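Local coordinates for protein Alp7A (Bacillus subtilis, PDB 5EC0) that binds adenine nucleotide, as its complex with ADP attests, and as an actin-like protein probably hydrolyses ATP and forms filaments that segregate plasmids, at residues Leu56-Val61 / Pro97-Leu102; Pro130-Lys135 / Phe236-Ala241; Thr154-Val159 / Glu167-Val172. All coordinates share one frame; numbering follows the deposited sequence.

Contact 1 (Leu56-Val61 / Pro97-Leu102); sequences LLVSTV and PYVTFL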
ATOM      1  N   LEU A  56     -15.075 -10.054  -8.187  1.00 37.56           N
ATOM      2  CA  LEU A  56     -13.912 -10.822  -8.643  1.00 35.94           C
ATOM      3  C   LEU A  56     -13.937 -12.285  -8.221  1.00 32.98           C
ATOM      4  O   LEU A  56     -13.614 -12.633  -7.082  1.00 32.67           O
ATOM      5  CB  LEU A  56     -12.616 -10.177  -8.143  1.00 35.94           C
ATOM      6  CG  LEU A  56     -12.302  -8.862  -8.846  1.00 37.07           C
ATOM      7  CD1 LEU A  56     -11.074  -8.224  -8.259  1.00 33.13           C
ATOM      8  CD2 LEU A  56     -12.150  -9.071 -10.343  1.00 32.17           C
ATOM      9  N   LEU A  57     -14.293 -13.138  -9.165  1.00 32.03           N
ATOM     10  CA  LEU A  57     -14.283 -14.573  -8.961  1.00 33.73           C
ATOM     11  C   LEU A  57     -13.417 -15.184 -10.050  1.00 34.50           C
ATOM     12  O   LEU A  57     -13.786 -15.176 -11.227  1.00 44.28           O
ATOM     13  CB  LEU A  57     -15.705 -15.139  -9.011  1.00 38.33           C
ATOM     14  CG  LEU A  57     -15.866 -16.662  -8.974  1.00 41.65           C
ATOM     15  CD1 LEU A  57     -15.310 -17.255  -7.679  1.00 40.76           C
ATOM     16  CD2 LEU A  57     -17.340 -17.064  -9.177  1.00 40.41           C
ATOM     17  N   VAL A  58     -12.261 -15.702  -9.665  1.00 33.30           N
ATOM     18  CA  VAL A  58     -11.300 -16.175 -10.639  1.00 35.68           C
ATOM     19  C   VAL A  58     -10.831 -17.578 -10.310  1.00 44.69           C
ATOM     20  O   VAL A  58     -11.008 -18.053  -9.196  1.00 33.64           O
ATOM     21  CB  VAL A  58     -10.066 -15.259 -10.708  1.00 39.89           C
ATOM     22  CG1 VAL A  58     -10.462 -13.839 -11.109  1.00 31.28           C
ATOM     23  CG2 VAL A  58      -9.322 -15.272  -9.367  1.00 39.60           C
ATOM     24  N   SER A  59     -10.222 -18.240 -11.285  1.00 42.77           N
ATOM     25  CA  SER A  59      -9.531 -19.487 -11.018  1.00 38.88           C
ATOM     26  C   SER A  59      -8.152 -19.412 -11.638  1.00 38.79           C
ATOM     27  O   SER A  59      -7.944 -18.714 -12.631  1.00 33.00           O
ATOM     28  CB  SER A  59     -10.294 -20.684 -11.571  1.00 38.90           C
ATOM     29  OG  SER A  59     -10.140 -20.765 -12.975  1.00 43.45           O
ATOM     30  N   THR A  60      -7.204 -20.127 -11.051  1.00 38.88           N
ATOM     31  CA  THR A  60      -5.888 -20.206 -11.633  1.00 43.34           C
ATOM     32  C   THR A  60      -5.293 -21.559 -11.263  1.00 47.77           C
ATOM     33  O   THR A  60      -5.756 -22.211 -10.323  1.00 45.73           O
ATOM     34  CB  THR A  60      -4.990 -19.040 -11.162  1.00 35.01           C
ATOM     35  OG1 THR A  60      -3.801 -19.002 -11.955  1.00 40.96           O
ATOM     36  CG2 THR A  60      -4.613 -19.206  -9.707  1.00 38.68           C
ATOM     37  N   VAL A  61      -4.295 -21.998 -12.019  1.00 49.94           N
ATOM     38  CA  VAL A  61      -3.697 -23.303 -11.770  1.00 50.36           C
ATOM     39  C   VAL A  61      -2.443 -23.171 -10.924  1.00 50.68           C
ATOM     40  O   VAL A  61      -1.490 -22.504 -11.302  1.00 52.04           O
ATOM     41  CB  VAL A  61      -3.360 -24.029 -13.076  1.00 51.98           C
ATOM     42  CG1 VAL A  61      -2.410 -25.189 -12.805  1.00 43.77           C
ATOM     43  CG2 VAL A  61      -4.646 -24.502 -13.765  1.00 48.24           C
ATOM     44  N   PRO A  97      -0.826 -12.705  -2.558  1.00 34.65           N
ATOM     45  CA  PRO A  97      -0.451 -11.588  -3.443  1.00 33.70           C
ATOM     46  C   PRO A  97      -0.520 -11.952  -4.923  1.00 30.74           C
ATOM     47  O   PRO A  97      -0.982 -11.161  -5.755  1.00 31.55           O
ATOM     48  CB  PRO A  97       1.007 -11.280  -3.048  1.00 25.81           C
ATOM     49  CG  PRO A  97       1.189 -11.882  -1.712  1.00 31.61           C
ATOM     50  CD  PRO A  97       0.276 -13.076  -1.647  1.00 34.37           C
ATOM     51  N   TYR A  98      -0.047 -13.148  -5.243  1.00 25.90           N
ATOM     52  CA  TYR A  98      -0.037 -13.620  -6.617  1.00 33.84           C
ATOM     53  C   TYR A  98      -1.465 -13.680  -7.206  1.00 36.98           C
ATOM     54  O   TYR A  98      -1.706 -13.213  -8.327  1.00 34.01           O
ATOM     55  CB  TYR A  98       0.637 -14.989  -6.675  1.00 34.79           C
ATOM     56  CG  TYR A  98       0.565 -15.671  -8.018  1.00 34.35           C
ATOM     57  CD1 TYR A  98       1.327 -15.221  -9.092  1.00 27.32           C
ATOM     58  CD2 TYR A  98      -0.240 -16.793  -8.202  1.00 35.37           C
ATOM     59  CE1 TYR A  98       1.263 -15.843 -10.322  1.00 36.42           C
ATOM     60  CE2 TYR A  98      -0.301 -17.430  -9.431  1.00 39.63           C
ATOM     61  CZ  TYR A  98       0.451 -16.947 -10.485  1.00 40.10           C
ATOM     62  OH  TYR A  98       0.391 -17.578 -11.704  1.00 46.06           O
ATOM     63  N   VAL A  99      -2.404 -14.243  -6.450  1.00 32.12           N
ATOM     64  CA  VAL A  99      -3.794 -14.324  -6.908  1.00 29.88           C
ATOM     65  C   VAL A  99      -4.404 -12.920  -7.037  1.00 30.00           C
ATOM     66  O   VAL A  99      -5.086 -12.613  -8.014  1.00 27.77           O
ATOM     67  CB  VAL A  99      -4.630 -15.203  -5.960  1.00 33.33           C
ATOM     68  CG1 VAL A  99      -6.138 -15.047  -6.217  1.00 30.65           C
ATOM     69  CG2 VAL A  99      -4.195 -16.670  -6.102  1.00 33.83           C
ATOM     70  N   THR A 100      -4.138 -12.045  -6.073  1.00 28.71           N
ATOM     71  CA  THR A 100      -4.650 -10.684  -6.184  1.00 26.35           C
ATOM     72  C   THR A 100      -4.125  -9.985  -7.452  1.00 29.41           C
ATOM     73  O   THR A 100      -4.890  -9.346  -8.175  1.00 33.67           O
ATOM     74  CB  THR A 100      -4.298  -9.857  -4.949  1.00 32.37           C
ATOM     75  OG1 THR A 100      -4.631 -10.606  -3.776  1.00 35.47           O
ATOM     76  CG2 THR A 100      -5.096  -8.563  -4.938  1.00 30.20           C
ATOM     77  N   PHE A 101      -2.833 -10.140  -7.737  1.00 25.81           N
ATOM     78  CA  PHE A 101      -2.239  -9.558  -8.938  1.00 29.08           C
ATOM     79  C   PHE A 101      -2.954 -10.018 -10.219  1.00 32.18           C
ATOM     80  O   PHE A 101      -3.230  -9.211 -11.109  1.00 29.09           O
ATOM     81  CB  PHE A 101      -0.741  -9.902  -8.990  1.00 28.71           C
ATOM     82  CG  PHE A 101      -0.181 -10.033 -10.374  1.00 21.87           C
ATOM     83  CD1 PHE A 101       0.122  -8.910 -11.132  1.00 28.19           C
ATOM     84  CD2 PHE A 101       0.091 -11.299 -10.911  1.00 35.86           C
ATOM     85  CE1 PHE A 101       0.671  -9.038 -12.419  1.00 26.11           C
ATOM     86  CE2 PHE A 101       0.645 -11.439 -12.192  1.00 26.20           C
ATOM     87  CZ  PHE A 101       0.928 -10.314 -12.945  1.00 27.40           C
ATOM     88  N   LEU A 102      -3.263 -11.309 -10.294  1.00 23.03           N
ATOM     89  CA  LEU A 102      -3.898 -11.883 -11.485  1.00 27.81           C
ATOM     90  C   LEU A 102      -5.290 -11.314 -11.710  1.00 23.85           C
ATOM     91  O   LEU A 102      -5.654 -10.939 -12.833  1.00 25.70           O
ATOM     92  CB  LEU A 102      -3.983 -13.404 -11.375  1.00 25.14           C
ATOM     93  CG  LEU A 102      -2.699 -14.222 -11.402  1.00 25.79           C
ATOM     94  CD1 LEU A 102      -3.018 -15.712 -11.200  1.00 27.47           C
ATOM     95  CD2 LEU A 102      -1.933 -13.998 -12.715  1.00 25.90           C
TER
HETATM   96  O   HOH W   1      -1.161 -19.926 -12.257  1.00 38.61           O
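Thr60 carries OG1 anti to its own nitrogen (chi1 -169°), while Leu102 carries CG anti to its carbonyl carbon (chi1 -67°), and these two settings bring the hydroxyl and a leucine methyl together between strand 56-61 and helix 97-102. The side chains cross at about a right angle. Leu102 CD1 fits against the polar branch of the threonine, 3.5 Å from Thr60 OG1, with Thr60 CB next nearest to that methyl. The rest is apolar: Val58 CG2 reaches Val99 CG1 at 4.5 Å, and the methyl branch of the same threonine, Thr60 CG2, comes to 4.4 Å from Val99 CG2, both loose van der Waals approaches.

No direct hydrogen bond crosses here; a water does the bridging. It donates to Thr60 OG1 at 2.8 Å and to Val61 O, also at 2.8 Å, and lies 2.9 Å from Tyr98 OH, in the plane of the phenol ring at its edge. Thr60 OG1 has a second grip, a hydrogen bond to Gln156 O on the neighbouring strand, so the buried hydroxyl is held from two sources. One face of the Tyr98 ring is backed by Leu102 CG from the next turn of the helix, and the same ring meets His155 edge-to-face.

The strand and helix segments run at 119° with their axes 9.6 Å apart, the spacing of a helix laid on a sheet. With Leu102 also touching Val157, this is the alpha/beta layering of the actin fold, helix 95-112 covering one side of the sheet.

Contact 2 (Pro130-Lys135 / Phe236-Ala241); sequences PIWLLK and FVSNTA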
ATOM      1  N   PRO A 130       7.971  -5.713   2.605  1.00 25.44           N
ATOM      2  CA  PRO A 130       8.015  -5.021   3.906  1.00 29.89           C
ATOM      3  C   PRO A 130       9.306  -5.310   4.680  1.00 27.96           C
ATOM      4  O   PRO A 130       9.871  -6.400   4.580  1.00 28.48           O
ATOM      5  CB  PRO A 130       6.790  -5.575   4.653  1.00 25.59           C
ATOM      6  CG  PRO A 130       6.544  -6.948   4.045  1.00 24.25           C
ATOM      7  CD  PRO A 130       6.996  -6.825   2.582  1.00 26.98           C
ATOM      8  N   ILE A 131       9.757  -4.328   5.454  1.00 26.44           N
ATOM      9  CA  ILE A 131      11.002  -4.452   6.197  1.00 22.60           C
ATOM     10  C   ILE A 131      10.942  -5.582   7.219  1.00 26.50           C
ATOM     11  O   ILE A 131      11.945  -6.270   7.451  1.00 33.03           O
ATOM     12  CB  ILE A 131      11.374  -3.102   6.866  1.00 29.37           C
ATOM     13  CG1 ILE A 131      11.719  -2.086   5.778  1.00 20.97           C
ATOM     14  CG2 ILE A 131      12.563  -3.243   7.835  1.00 29.37           C
ATOM     15  CD1 ILE A 131      11.861  -0.678   6.281  1.00 22.51           C
ATOM     16  N   TRP A 132       9.774  -5.817   7.804  1.00 23.85           N
ATOM     17  CA  TRP A 132       9.688  -6.841   8.836  1.00 27.81           C
ATOM     18  C   TRP A 132       9.964  -8.210   8.211  1.00 30.60           C
ATOM     19  O   TRP A 132      10.496  -9.104   8.862  1.00 37.64           O
ATOM     20  CB  TRP A 132       8.323  -6.828   9.540  1.00 32.38           C
ATOM     21  CG  TRP A 132       7.148  -7.248   8.673  1.00 41.09           C
ATOM     22  CD1 TRP A 132       6.237  -6.422   8.071  1.00 41.76           C
ATOM     23  CD2 TRP A 132       6.755  -8.593   8.333  1.00 37.11           C
ATOM     24  NE1 TRP A 132       5.307  -7.164   7.386  1.00 42.24           N
ATOM     25  CE2 TRP A 132       5.603  -8.488   7.523  1.00 41.88           C
ATOM     26  CE3 TRP A 132       7.267  -9.860   8.638  1.00 42.84           C
ATOM     27  CZ2 TRP A 132       4.954  -9.617   7.008  1.00 44.72           C
ATOM     28  CZ3 TRP A 132       6.623 -10.981   8.116  1.00 43.51           C
ATOM     29  CH2 TRP A 132       5.477 -10.849   7.312  1.00 45.38           C
ATOM     30  N   LEU A 133       9.596  -8.374   6.944  1.00 28.82           N
ATOM     31  CA  LEU A 133       9.896  -9.619   6.248  1.00 34.59           C
ATOM     32  C   LEU A 133      11.374  -9.697   5.809  1.00 32.40           C
ATOM     33  O   LEU A 133      12.008 -10.720   5.977  1.00 29.74           O
ATOM     34  CB  LEU A 133       8.964  -9.782   5.048  1.00 32.08           C
ATOM     35  CG  LEU A 133       9.051 -11.122   4.326  1.00 34.49           C
ATOM     36  CD1 LEU A 133       9.050 -12.280   5.328  1.00 38.35           C
ATOM     37  CD2 LEU A 133       7.896 -11.263   3.385  1.00 29.62           C
ATOM     38  N   LEU A 134      11.920  -8.615   5.256  1.00 33.73           N
ATOM     39  CA  LEU A 134      13.322  -8.607   4.817  1.00 29.98           C
ATOM     40  C   LEU A 134      14.331  -8.821   5.952  1.00 33.74           C
ATOM     41  O   LEU A 134      15.331  -9.517   5.781  1.00 29.33           O
ATOM     42  CB  LEU A 134      13.635  -7.297   4.091  1.00 29.51           C
ATOM     43  CG  LEU A 134      12.916  -7.186   2.737  1.00 33.88           C
ATOM     44  CD1 LEU A 134      12.867  -5.759   2.215  1.00 21.55           C
ATOM     45  CD2 LEU A 134      13.546  -8.109   1.685  1.00 28.95           C
ATOM     46  N   LYS A 135      14.070  -8.228   7.110  1.00 40.20           N
ATOM     47  CA  LYS A 135      15.005  -8.282   8.236  1.00 33.99           C
ATOM     48  C   LYS A 135      15.195  -9.679   8.816  1.00 33.39           C
ATOM     49  O   LYS A 135      16.135  -9.920   9.548  1.00 37.08           O
ATOM     50  CB  LYS A 135      14.546  -7.341   9.350  1.00 28.54           C
ATOM     51  CG  LYS A 135      14.722  -5.886   9.028  1.00 26.45           C
ATOM     52  CD  LYS A 135      16.130  -5.415   9.301  1.00 37.12           C
ATOM     53  CE  LYS A 135      16.329  -5.094  10.769  1.00 44.71           C
ATOM     54  NZ  LYS A 135      17.587  -4.311  10.964  1.00 45.77           N
ATOM     55  N   PHE A 236      17.254   0.119   8.905  1.00 33.36           N
ATOM     56  CA  PHE A 236      15.915  -0.372   8.581  1.00 33.89           C
ATOM     57  C   PHE A 236      15.298  -1.005   9.813  1.00 35.40           C
ATOM     58  O   PHE A 236      15.822  -2.004  10.306  1.00 43.29           O
ATOM     59  CB  PHE A 236      15.938  -1.445   7.475  1.00 32.40           C
ATOM     60  CG  PHE A 236      16.479  -0.993   6.146  1.00 31.76           C
ATOM     61  CD1 PHE A 236      17.847  -1.021   5.888  1.00 36.30           C
ATOM     62  CD2 PHE A 236      15.614  -0.638   5.120  1.00 30.32           C
ATOM     63  CE1 PHE A 236      18.344  -0.650   4.649  1.00 32.57           C
ATOM     64  CE2 PHE A 236      16.093  -0.257   3.875  1.00 30.02           C
ATOM     65  CZ  PHE A 236      17.466  -0.265   3.636  1.00 31.12           C
ATOM     66  N   VAL A 237      14.178  -0.479  10.303  1.00 35.55           N
ATOM     67  CA  VAL A 237      13.563  -1.072  11.487  1.00 33.15           C
ATOM     68  C   VAL A 237      12.046  -1.190  11.341  1.00 40.73           C
ATOM     69  O   VAL A 237      11.395  -0.283  10.835  1.00 36.91           O
ATOM     70  CB  VAL A 237      13.910  -0.264  12.758  1.00 36.36           C
ATOM     71  CG1 VAL A 237      13.094  -0.744  13.949  1.00 35.03           C
ATOM     72  CG2 VAL A 237      15.416  -0.351  13.068  1.00 35.82           C
ATOM     73  N   SER A 238      11.497  -2.331  11.766  1.00 39.78           N
ATOM     74  CA  SER A 238      10.055  -2.541  11.789  1.00 32.57           C
ATOM     75  C   SER A 238       9.525  -2.761  13.214  1.00 33.84           C
ATOM     76  O   SER A 238      10.136  -3.488  13.994  1.00 41.98           O
ATOM     77  CB  SER A 238       9.688  -3.728  10.902  1.00 45.56           C
ATOM     78  OG  SER A 238       8.293  -3.765  10.663  1.00 45.04           O
ATOM     79  N   ASN A 239       8.392  -2.136  13.549  1.00 33.65           N
ATOM     80  CA  ASN A 239       7.740  -2.330  14.861  1.00 44.69           C
ATOM     81  C   ASN A 239       6.374  -2.998  14.777  1.00 54.65           C
ATOM     82  O   ASN A 239       5.663  -2.798  13.794  1.00 56.47           O
ATOM     83  CB  ASN A 239       7.557  -0.991  15.560  1.00 57.43           C
ATOM     84  CG  ASN A 239       8.851  -0.398  16.033  1.00 63.88           C
ATOM     85  OD1 ASN A 239       9.416  -0.828  17.035  1.00 68.76           O
ATOM     86  ND2 ASN A 239       9.332   0.609  15.316  1.00 69.19           N
ATOM     87  N   THR A 240       5.988  -3.752  15.812  1.00 64.31           N
ATOM     88  CA  THR A 240       4.646  -4.334  15.862  1.00 69.33           C
ATOM     89  C   THR A 240       3.942  -4.249  17.238  1.00 79.84           C
ATOM     90  O   THR A 240       3.999  -5.175  18.058  1.00 78.55           O
ATOM     91  CB  THR A 240       4.672  -5.800  15.402  1.00 65.15           C
ATOM     92  OG1 THR A 240       5.378  -5.889  14.157  1.00 64.37           O
ATOM     93  CG2 THR A 240       3.255  -6.316  15.205  1.00 57.41           C
ATOM     94  N   ALA A 241       3.291  -3.104  17.464  1.00 84.69           N
ATOM     95  CA  ALA A 241       2.214  -2.923  18.456  1.00 75.86           C
ATOM     96  C   ALA A 241       1.130  -2.084  17.768  1.00 65.26           C
ATOM     97  O   ALA A 241       1.010  -0.882  18.013  1.00 63.32           O
ATOM     98  CB  ALA A 241       2.723  -2.239  19.721  1.00 72.76           C
TER
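At the edge of the Phe236 ring, in its plane, sits the terminal methyl of Ile131, with CD1 3.9 Å from Phe236 CD2; the two side chains cross at about a right angle. Phe140 meets the same ring edge-to-face. The indole of Trp132 is covered on one face by its chain neighbours, the N-cap Pro130, whose CG lies 3.4 Å above the plane, and Leu133, whose CB is a little higher, both offset toward the rim. Ser238 OG approaches this ring obliquely, and across the contact its nearest atom is Trp132 CB, at 3.3 Å.

Ile131 does the rest of the apolar work. Its CG2 branch is 3.8 Å from Phe236 CB and 4.0 Å from Val237 N, lying over the strand backbone as well as its side chain. Trp132 has CG between its backbone nitrogen and carbonyl carbon (chi1 68°), which carries the indole away from strand 236-239 and leaves CB to meet the serine.

Lys135 bends at chi2 and chi3, both near -82°, folding the chain back so that NZ donates to Phe236 O at 3.0 Å, nearly in line with the carbonyl (C=O...N 166°). Arg233 O takes a second bond from the same NZ, while Ser238 OG is bonded to Asp219.

Chemically, then, a helix turn following strand 119-129 meets an edge strand of the C-terminal sheet through the apolar packing of Ile131 on Phe236, with the Lys135 ammonium and the Ser238 hydroxyl nearby. The ammonium of Lys135, shared between two backbone carbonyls, probably keeps its positive charge while fixing the chain around Phe236, with the side chain of Trp132 about 5 Å from that of the ADP-binding Asn12.

Contact 3 (Thr154-Val159 / Glu167-Val172); sequences THQVKV and ELTIKV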
ATOM      1  N   THR A 154       5.068 -16.224 -17.690  1.00 33.55           N
ATOM      2  CA  THR A 154       3.735 -16.429 -18.230  1.00 36.41           C
ATOM      3  C   THR A 154       2.780 -17.042 -17.202  1.00 37.37           C
ATOM      4  O   THR A 154       3.094 -18.052 -16.575  1.00 37.17           O
ATOM      5  CB  THR A 154       3.801 -17.347 -19.457  1.00 36.79           C
ATOM      6  OG1 THR A 154       4.706 -16.787 -20.413  1.00 34.41           O
ATOM      7  CG2 THR A 154       2.409 -17.528 -20.085  1.00 40.78           C
ATOM      8  N   HIS A 155       1.623 -16.421 -17.035  1.00 33.83           N
ATOM      9  CA  HIS A 155       0.605 -16.926 -16.121  1.00 38.40           C
ATOM     10  C   HIS A 155      -0.747 -16.956 -16.793  1.00 36.42           C
ATOM     11  O   HIS A 155      -0.991 -16.215 -17.742  1.00 40.46           O
ATOM     12  CB  HIS A 155       0.520 -16.059 -14.870  1.00 29.79           C
ATOM     13  CG  HIS A 155       1.858 -15.628 -14.353  1.00 37.30           C
ATOM     14  ND1 HIS A 155       2.688 -16.473 -13.651  1.00 43.05           N
ATOM     15  CD2 HIS A 155       2.499 -14.443 -14.434  1.00 36.43           C
ATOM     16  CE1 HIS A 155       3.793 -15.823 -13.323  1.00 44.22           C
ATOM     17  NE2 HIS A 155       3.699 -14.587 -13.783  1.00 40.54           N
ATOM     18  N   GLN A 156      -1.640 -17.794 -16.291  1.00 35.75           N
ATOM     19  CA  GLN A 156      -3.021 -17.721 -16.743  1.00 38.19           C
ATOM     20  C   GLN A 156      -3.989 -17.545 -15.603  1.00 38.08           C
ATOM     21  O   GLN A 156      -3.771 -18.041 -14.496  1.00 37.50           O
ATOM     22  CB  GLN A 156      -3.395 -18.962 -17.527  1.00 43.87           C
ATOM     23  CG  GLN A 156      -2.559 -19.160 -18.747  1.00 47.90           C
ATOM     24  CD  GLN A 156      -3.057 -20.312 -19.557  1.00 58.48           C
ATOM     25  OE1 GLN A 156      -2.880 -21.471 -19.178  1.00 64.04           O
ATOM     26  NE2 GLN A 156      -3.714 -20.009 -20.670  1.00 62.17           N
ATOM     27  N   VAL A 157      -5.070 -16.832 -15.883  1.00 36.17           N
ATOM     28  CA  VAL A 157      -6.156 -16.731 -14.933  1.00 32.32           C
ATOM     29  C   VAL A 157      -7.486 -16.737 -15.689  1.00 42.09           C
ATOM     30  O   VAL A 157      -7.582 -16.189 -16.796  1.00 42.57           O
ATOM     31  CB  VAL A 157      -6.014 -15.467 -14.051  1.00 30.69           C
ATOM     32  CG1 VAL A 157      -5.968 -14.205 -14.909  1.00 30.26           C
ATOM     33  CG2 VAL A 157      -7.143 -15.396 -13.006  1.00 32.52           C
ATOM     34  N   LYS A 158      -8.494 -17.386 -15.107  1.00 39.32           N
ATOM     35  CA  LYS A 158      -9.862 -17.351 -15.634  1.00 38.43           C
ATOM     36  C   LYS A 158     -10.706 -16.378 -14.839  1.00 42.39           C
ATOM     37  O   LYS A 158     -10.651 -16.373 -13.620  1.00 52.83           O
ATOM     38  CB  LYS A 158     -10.517 -18.738 -15.591  1.00 41.08           C
ATOM     39  CG  LYS A 158      -9.862 -19.757 -16.521  1.00 46.22           C
ATOM     40  CD  LYS A 158     -10.427 -21.153 -16.339  1.00 49.54           C
ATOM     41  CE  LYS A 158      -9.901 -22.080 -17.433  1.00 54.44           C
ATOM     42  NZ  LYS A 158     -10.489 -23.458 -17.399  1.00 53.85           N
ATOM     43  N   VAL A 159     -11.478 -15.546 -15.526  1.00 43.14           N
ATOM     44  CA  VAL A 159     -12.524 -14.772 -14.871  1.00 39.00           C
ATOM     45  C   VAL A 159     -13.801 -15.585 -14.981  1.00 42.42           C
ATOM     46  O   VAL A 159     -14.193 -15.974 -16.076  1.00 40.02           O
ATOM     47  CB  VAL A 159     -12.719 -13.384 -15.510  1.00 41.38           C
ATOM     48  CG1 VAL A 159     -13.831 -12.636 -14.806  1.00 36.62           C
ATOM     49  CG2 VAL A 159     -11.425 -12.579 -15.454  1.00 34.34           C
ATOM     50  N   GLU A 167     -10.276 -17.011 -20.202  1.00 42.92           N
ATOM     51  CA  GLU A 167      -8.957 -17.299 -19.652  1.00 48.78           C
ATOM     52  C   GLU A 167      -7.926 -16.327 -20.233  1.00 47.78           C
ATOM     53  O   GLU A 167      -7.695 -16.276 -21.445  1.00 48.83           O
ATOM     54  CB  GLU A 167      -8.531 -18.742 -19.926  1.00 50.76           C
ATOM     55  CG  GLU A 167      -7.313 -19.153 -19.120  1.00 50.61           C
ATOM     56  CD  GLU A 167      -6.960 -20.620 -19.291  1.00 58.89           C
ATOM     57  OE1 GLU A 167      -7.198 -21.167 -20.397  1.00 63.15           O
ATOM     58  OE2 GLU A 167      -6.450 -21.221 -18.315  1.00 56.51           O
ATOM     59  N   LEU A 168      -7.306 -15.556 -19.353  1.00 36.42           N
ATOM     60  CA  LEU A 168      -6.368 -14.539 -19.773  1.00 34.78           C
ATOM     61  C   LEU A 168      -4.949 -15.058 -19.586  1.00 38.10           C
ATOM     62  O   LEU A 168      -4.586 -15.517 -18.490  1.00 34.42           O
ATOM     63  CB  LEU A 168      -6.601 -13.262 -18.962  1.00 33.35           C
ATOM     64  CG  LEU A 168      -6.072 -11.897 -19.387  1.00 42.06           C
ATOM     65  CD1 LEU A 168      -6.848 -11.360 -20.567  1.00 38.49           C
ATOM     66  CD2 LEU A 168      -6.189 -10.943 -18.207  1.00 42.69           C
ATOM     67  N   THR A 169      -4.152 -15.015 -20.650  1.00 36.07           N
ATOM     68  CA  THR A 169      -2.713 -15.255 -20.497  1.00 39.09           C
ATOM     69  C   THR A 169      -2.006 -13.931 -20.215  1.00 36.36           C
ATOM     70  O   THR A 169      -2.177 -12.959 -20.954  1.00 38.70           O
ATOM     71  CB  THR A 169      -2.103 -15.922 -21.735  1.00 37.64           C
ATOM     72  OG1 THR A 169      -2.790 -17.144 -21.993  1.00 39.53           O
ATOM     73  CG2 THR A 169      -0.636 -16.239 -21.524  1.00 37.17           C
ATOM     74  N   ILE A 170      -1.225 -13.901 -19.137  1.00 31.67           N
ATOM     75  CA  ILE A 170      -0.493 -12.704 -18.722  1.00 31.29           C
ATOM     76  C   ILE A 170       1.017 -12.967 -18.751  1.00 34.36           C
ATOM     77  O   ILE A 170       1.515 -13.839 -18.031  1.00 33.09           O
ATOM     78  CB  ILE A 170      -0.917 -12.242 -17.291  1.00 28.05           C
ATOM     79  CG1 ILE A 170      -2.401 -11.868 -17.268  1.00 30.89           C
ATOM     80  CG2 ILE A 170      -0.079 -11.082 -16.809  1.00 26.67           C
ATOM     81  CD1 ILE A 170      -3.012 -11.900 -15.867  1.00 29.75           C
ATOM     82  N   LYS A 171       1.731 -12.208 -19.583  1.00 34.65           N
ATOM     83  CA  LYS A 171       3.175 -12.372 -19.753  1.00 35.46           C
ATOM     84  C   LYS A 171       3.947 -11.192 -19.204  1.00 32.69           C
ATOM     85  O   LYS A 171       3.846 -10.072 -19.711  1.00 35.67           O
ATOM     86  CB  LYS A 171       3.538 -12.577 -21.225  1.00 32.50           C
ATOM     87  CG  LYS A 171       3.093 -13.940 -21.771  1.00 41.08           C
ATOM     88  CD  LYS A 171       3.112 -13.960 -23.291  1.00 43.78           C
ATOM     89  CE  LYS A 171       2.809 -15.343 -23.825  1.00 49.60           C
ATOM     90  NZ  LYS A 171       2.606 -15.322 -25.300  1.00 48.58           N
ATOM     91  N   VAL A 172       4.719 -11.455 -18.158  1.00 30.48           N
ATOM     92  CA  VAL A 172       5.523 -10.411 -17.525  1.00 30.08           C
ATOM     93  C   VAL A 172       6.949 -10.531 -18.022  1.00 34.80           C
ATOM     94  O   VAL A 172       7.642 -11.499 -17.700  1.00 31.30           O
ATOM     95  CB  VAL A 172       5.478 -10.520 -15.995  1.00 26.39           C
ATOM     96  CG1 VAL A 172       6.491  -9.546 -15.353  1.00 33.80           C
ATOM     97  CG2 VAL A 172       4.044 -10.276 -15.497  1.00 29.49           C
TER
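An antiparallel beta pairing joins Thr154-Val159 to Glu167-Val172, the two arms of a hairpin within the large mixed sheet, well away from the nucleotide. His155 and Ile170 form a hydrogen-bonded pair, with Ile170 N to His155 O at 2.7 Å and almost straight (176°), and His155 N to Ile170 O at 2.8 Å. Val157 and Leu168 repeat the pattern, Leu168 N reaching Val157 O at 2.6 Å. The hairpin lies in the sheet between strands 56-62 and 119-129, and its side chains alternate between the faces, as in any beta strand. His155, Val157, Leu168 and Ile170 share the one that meets helix 95-112, where Val157 CG1 packs on Ile170 CD1 at 3.9 Å.

The other face is polar. Gln156 lies alongside Thr169, its NE2 donating to Thr169 OG1 at 3.3 Å, with the hydroxyl 25° out of the amide plane. That amide also stacks on the Glu167 carboxylate, the planes 20° apart and Gln156 NE2 3.6 Å from Glu167 CD. Lys158 crosses Glu167 by its methylenes, Lys158 CG to Glu167 CG 3.7 Å, but Lys158 NZ stays 4.7 Å from Glu167 OE2, too far for a close ion pair. Thr154 CG2 touches Thr169 CG2, while Lys171 extends past Thr154 to a salt bridge with Glu119.

Overall arrangement
Contacts 1 and 3 form one layered unit: their centres are 9 Å apart, and strands 56-62 and 153-159 are neighbours in the same sheet, joined among other bonds by a probable one from Lys158 N to Ser59 O at 2.9 Å. Helix 95-112 serves both, since Tyr98 and Leu102, which take part in contact 1, also meet His155 of contact 3. Contact 2 stands apart, its centre 27 Å from that of contact 1 and 32 Å from that of contact 3, although contact 3 is nested in the chain it closes. It is also the one near the nucleotide, with the Trp132 side chain about 8 Å from bound ADP and about 9 Å from the magnesium ion.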